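Local coordinates for probable antibiotics synthesis protein (Thermus thermophilus, PDB 1V70) that is of unknown function but belongs to the cupin family, probably binds a metal ion and may take part in antibiotic synthesis, at residues F78-A81 / G82-H85. Residues are numbered along the deposited sequence; the frame is centred on the assembly and turned at random.
Sequences FAPA and GAPH
Ala79 and His85 face each other across the base of a tight loop, the methyl CB of Ala79 lying 3.7 Å from CG of the His85 ring and meeting it obliquely. At the tip of the loop, Pro80 to Ala83 form a type II beta turn, closed by a hydrogen bond of 3.0 Å from Ala83 N to Pro80 O. Gly82 takes the third position with a positive phi of 95°. Beside the turn bond, CG of the Pro80 ring packs on CB of Ala83 at 4.0 Å. The imidazole of His85 turns back toward the loop, its CG set between the backbone N and the carbonyl carbon (chi1 63°). His85 ND1 then donates an almost straight bond (172°) to Ala83 O at 3.0 Å, in the ring plane, which fixes the rotation of the ring. The other ring nitrogen, NE2, is hydrogen-bonded to Lys51 NZ, and the rings of His44 and His46 lie against His85. The loop thus links strand 75-79, paired with strand 50-55 in one sheet of the cupin fold, to strand 85-88 of the other, between strands 40-44 and 60-64.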
# COMPACT_ATOMS: atom_id res chain seq x y z
N PHE A 78 -4.52 4.21 9.57
CA PHE A 78 -5.83 4.00 8.94
C PHE A 78 -6.82 5.12 9.25
O PHE A 78 -7.02 5.48 10.41
CB PHE A 78 -6.39 2.67 9.46
CG PHE A 78 -7.67 2.24 8.79
CD1 PHE A 78 -7.65 1.64 7.54
CD2 PHE A 78 -8.90 2.43 9.42
CE1 PHE A 78 -8.84 1.23 6.92
CE2 PHE A 78 -10.09 2.03 8.82
CZ PHE A 78 -10.05 1.43 7.56
N ALA A 79 -7.44 5.67 8.21
CA ALA A 79 -8.43 6.73 8.37
C ALA A 79 -9.76 6.18 7.84
O ALA A 79 -9.99 6.14 6.63
CB ALA A 79 -8.02 7.96 7.57
N PRO A 80 -10.63 5.73 8.74
CA PRO A 80 -11.92 5.18 8.32
C PRO A 80 -12.88 6.22 7.75
O PRO A 80 -12.82 7.39 8.11
CB PRO A 80 -12.46 4.53 9.60
CG PRO A 80 -11.93 5.44 10.66
CD PRO A 80 -10.51 5.70 10.21
N ALA A 81 -13.76 5.77 6.87
CA ALA A 81 -14.75 6.64 6.25
C ALA A 81 -15.49 7.42 7.33
O ALA A 81 -15.88 6.87 8.36
CB ALA A 81 -15.73 5.81 5.43
N GLY A 82 -15.69 8.71 7.08
CA GLY A 82 -16.39 9.55 8.04
C GLY A 82 -15.49 10.31 9.00
O GLY A 82 -15.91 11.30 9.60
N ALA A 83 -14.25 9.84 9.15
CA ALA A 83 -13.32 10.49 10.06
C ALA A 83 -12.52 11.59 9.36
O ALA A 83 -11.99 11.38 8.27
CB ALA A 83 -12.37 9.46 10.65
N PRO A 84 -12.44 12.78 9.98
CA PRO A 84 -11.68 13.86 9.37
C PRO A 84 -10.22 13.42 9.40
O PRO A 84 -9.74 12.93 10.43
CB PRO A 84 -11.95 15.05 10.29
CG PRO A 84 -13.34 14.75 10.79
CD PRO A 84 -13.25 13.28 11.11
N HIS A 85 -9.51 13.57 8.29
CA HIS A 85 -8.12 13.14 8.25
C HIS A 85 -7.27 14.00 7.32
O HIS A 85 -7.77 14.58 6.36
CB HIS A 85 -8.02 11.68 7.81
CG HIS A 85 -8.53 11.45 6.42
ND1 HIS A 85 -9.87 11.40 6.11
CD2 HIS A 85 -7.87 11.32 5.24
CE1 HIS A 85 -10.01 11.27 4.81
NE2 HIS A 85 -8.81 11.22 4.26